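Local coordinates for putative carboxynorspermidine decarboxylase protein (Sinorhizobium meliloti, PDB 3MT1), which probably decarboxylates carboxynorspermidine and carboxyspermidine to norspermidine and spermidine as a pyridoxal 5'-phosphate-dependent homodimer, at residues B[242-247]-B[316-321]. Residues are numbered along the deposited sequence; the frame is centred on the assembly and turned at random.
Sequences LEVTVL and ISFQDA
E243 faces S317 as the non-hydrogen-bonded pair of two antiparallel strands, 242-247 and 316-318. Its CB rises from the same sheet face as the S317 side chain; CG lies anti to the carbonyl carbon (chi1 -55°), and a bend at chi2 (-60°) brings E243 CD to 3.5 Å from S317 OG. At the tip, E243 OE1 accepts the S317 OG proton on its syn side at 2.8 Å and also forms a salt bridge with R315, while OE2 is hydrogen-bonded to T241 OG1. With an alanine here, R315 would probably lose its carboxylate mate, and the hydroxyls of S317 and T241 a bonding partner. Two backbone bonds each join L242 to F318 and V244 to I316, with the N-H...O angle widest, 169°, from I316 N to V244 O (2.7 Å). On the other face, V244 CG2 lies 3.8 Å from both I316 CB and F318 CE2, and I316 CG2 sits over one face of the phenylalanine ring, toward its rim. F318 also stacks on F301. Beyond the strand, A321 CB turns back to L242 CB (4.1 Å). The pairing belongs to the C-terminal beta domain that accompanies the PLP-binding alpha/beta barrel in class-II Orn/Lys/Arg decarboxylases.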
ATOM      1  N   LEU B 242      -2.730   1.244  16.894  1.00 33.72           N
ATOM      2  CA  LEU B 242      -3.800   1.602  15.967  1.00 32.82           C
ATOM      3  C   LEU B 242      -5.159   1.356  16.660  1.00 33.63           C
ATOM      4  O   LEU B 242      -5.532   0.208  16.883  1.00 34.35           O
ATOM      5  CB  LEU B 242      -3.695   0.820  14.626  1.00 30.95           C
ATOM      6  CG  LEU B 242      -4.835   0.961  13.591  1.00 30.67           C
ATOM      7  CD1 LEU B 242      -5.132   2.429  13.206  1.00 27.72           C
ATOM      8  CD2 LEU B 242      -4.680   0.048  12.315  1.00 27.80           C
ATOM      9  N   GLU B 243      -5.884   2.428  16.980  1.00 34.02           N
ATOM     10  CA  GLU B 243      -7.174   2.337  17.648  1.00 35.18           C
ATOM     11  C   GLU B 243      -8.362   2.091  16.703  1.00 34.33           C
ATOM     12  O   GLU B 243      -8.578   2.875  15.775  1.00 34.42           O
ATOM     13  CB  GLU B 243      -7.397   3.615  18.451  1.00 36.60           C
ATOM     14  CG  GLU B 243      -6.263   3.910  19.445  1.00 40.51           C
ATOM     15  CD  GLU B 243      -6.060   2.806  20.492  1.00 45.21           C
ATOM     16  OE1 GLU B 243      -7.060   2.249  21.040  1.00 48.19           O
ATOM     17  OE2 GLU B 243      -4.885   2.496  20.776  1.00 46.17           O
ATOM     18  N   VAL B 244      -9.134   1.027  16.931  1.00 33.95           N
ATOM     19  CA  VAL B 244     -10.299   0.733  16.065  1.00 34.18           C
ATOM     20  C   VAL B 244     -11.592   0.365  16.848  1.00 36.58           C
ATOM     21  O   VAL B 244     -11.545   0.063  18.044  1.00 38.58           O
ATOM     22  CB  VAL B 244     -10.028  -0.394  15.016  1.00 32.46           C
ATOM     23  CG1 VAL B 244      -8.791  -0.099  14.172  1.00 29.83           C
ATOM     24  CG2 VAL B 244      -9.902  -1.761  15.700  1.00 33.12           C
ATOM     25  N   THR B 245     -12.726   0.382  16.146  1.00 36.39           N
ATOM     26  CA  THR B 245     -14.008   0.088  16.711  1.00 38.09           C
ATOM     27  C   THR B 245     -14.550  -1.119  15.982  1.00 38.16           C
ATOM     28  O   THR B 245     -14.274  -1.298  14.806  1.00 36.61           O
ATOM     29  CB  THR B 245     -14.978   1.295  16.553  1.00 39.28           C
ATOM     30  OG1 THR B 245     -14.443   2.422  17.248  1.00 41.51           O
ATOM     31  CG2 THR B 245     -16.301   1.013  17.178  1.00 40.21           C
ATOM     32  N   VAL B 246     -15.328  -1.948  16.684  1.00 40.21           N
ATOM     33  CA  VAL B 246     -16.063  -3.038  16.035  1.00 41.14           C
ATOM     34  C   VAL B 246     -17.324  -2.453  15.445  1.00 42.84           C
ATOM     35  O   VAL B 246     -17.989  -1.642  16.083  1.00 44.38           O
ATOM     36  CB  VAL B 246     -16.404  -4.144  17.018  1.00 42.83           C
ATOM     37  CG1 VAL B 246     -17.387  -5.153  16.418  1.00 42.63           C
ATOM     38  CG2 VAL B 246     -15.114  -4.823  17.476  1.00 42.37           C
ATOM     39  N   LEU B 247     -17.624  -2.843  14.213  1.00 42.81           N
ATOM     40  CA  LEU B 247     -18.766  -2.319  13.477  1.00 44.36           C
ATOM     41  C   LEU B 247     -19.860  -3.375  13.254  1.00 46.07           C
ATOM     42  O   LEU B 247     -21.029  -3.046  13.129  1.00 47.54           O
ATOM     43  CB  LEU B 247     -18.305  -1.767  12.124  1.00 43.38           C
ATOM     44  CG  LEU B 247     -17.294  -0.638  12.049  1.00 41.84           C
ATOM     45  CD1 LEU B 247     -17.028  -0.436  10.625  1.00 42.15           C
ATOM     46  CD2 LEU B 247     -17.813   0.652  12.663  1.00 45.03           C
ATOM     47  N   ILE B 316     -10.899  -1.670  20.032  1.00 42.99           N
ATOM     48  CA  ILE B 316      -9.751  -2.583  19.974  1.00 41.27           C
ATOM     49  C   ILE B 316      -8.467  -1.815  19.593  1.00 39.22           C
ATOM     50  O   ILE B 316      -8.496  -1.003  18.675  1.00 38.13           O
ATOM     51  CB  ILE B 316     -10.036  -3.717  18.942  1.00 41.12           C
ATOM     52  CG1 ILE B 316     -11.051  -4.728  19.512  1.00 43.47           C
ATOM     53  CG2 ILE B 316      -8.734  -4.435  18.478  1.00 39.91           C
ATOM     54  CD1 ILE B 316     -11.689  -5.617  18.460  1.00 42.57           C
ATOM     55  N   SER B 317      -7.367  -2.073  20.296  1.00 38.64           N
ATOM     56  CA  SER B 317      -6.077  -1.411  20.045  1.00 38.37           C
ATOM     57  C   SER B 317      -5.021  -2.361  19.447  1.00 37.54           C
ATOM     58  O   SER B 317      -4.491  -3.214  20.143  1.00 38.66           O
ATOM     59  CB  SER B 317      -5.493  -0.818  21.349  1.00 39.72           C
ATOM     60  OG  SER B 317      -6.490  -0.246  22.171  1.00 41.07           O
ATOM     61  N   PHE B 318      -4.672  -2.211  18.177  1.00 35.77           N
ATOM     62  CA  PHE B 318      -3.561  -3.020  17.678  1.00 35.27           C
ATOM     63  C   PHE B 318      -2.260  -2.462  18.175  1.00 35.64           C
ATOM     64  O   PHE B 318      -1.994  -1.281  18.073  1.00 35.42           O
ATOM     65  CB  PHE B 318      -3.628  -3.226  16.164  1.00 32.94           C
ATOM     66  CG  PHE B 318      -4.853  -3.976  15.757  1.00 33.91           C
ATOM     67  CD1 PHE B 318      -5.033  -5.287  16.160  1.00 34.36           C
ATOM     68  CD2 PHE B 318      -5.879  -3.349  15.047  1.00 36.56           C
ATOM     69  CE1 PHE B 318      -6.192  -5.993  15.828  1.00 34.92           C
ATOM     70  CE2 PHE B 318      -7.045  -4.034  14.696  1.00 34.80           C
ATOM     71  CZ  PHE B 318      -7.204  -5.367  15.100  1.00 36.80           C
ATOM     72  N   GLN B 319      -1.461  -3.333  18.736  1.00 38.05           N
ATOM     73  CA  GLN B 319      -0.240  -2.923  19.412  1.00 40.63           C
ATOM     74  C   GLN B 319       0.908  -2.783  18.423  1.00 40.27           C
ATOM     75  O   GLN B 319       0.867  -3.351  17.318  1.00 38.98           O
ATOM     76  CB  GLN B 319       0.121  -3.937  20.513  1.00 42.71           C
ATOM     77  CG  GLN B 319      -0.965  -4.126  21.561  1.00 44.51           C
ATOM     78  CD  GLN B 319      -1.288  -2.848  22.338  1.00 48.69           C
ATOM     79  OE1 GLN B 319      -0.399  -2.142  22.848  1.00 49.61           O
ATOM     80  NE2 GLN B 319      -2.574  -2.545  22.425  1.00 49.82           N
ATOM     81  N   ASP B 320       1.930  -2.042  18.842  1.00 41.54           N
ATOM     82  CA  ASP B 320       3.147  -1.853  18.071  1.00 42.26           C
ATOM     83  C   ASP B 320       2.895  -1.525  16.610  1.00 40.04           C
ATOM     84  O   ASP B 320       3.380  -2.219  15.724  1.00 40.55           O
ATOM     85  CB  ASP B 320       4.036  -3.089  18.148  1.00 44.04           C
ATOM     86  CG  ASP B 320       5.486  -2.752  17.896  1.00 48.54           C
ATOM     87  OD1 ASP B 320       5.802  -1.536  17.929  1.00 51.61           O
ATOM     88  OD2 ASP B 320       6.309  -3.675  17.695  1.00 51.86           O
ATOM     89  N   ALA B 321       2.157  -0.458  16.357  1.00 38.41           N
ATOM     90  CA  ALA B 321       1.782  -0.136  15.014  1.00 36.72           C
ATOM     91  C   ALA B 321       2.534   1.033  14.368  1.00 36.92           C
ATOM     92  O   ALA B 321       2.079   1.542  13.360  1.00 35.82           O
ATOM     93  CB  ALA B 321       0.286   0.111  14.970  1.00 36.06           C
TER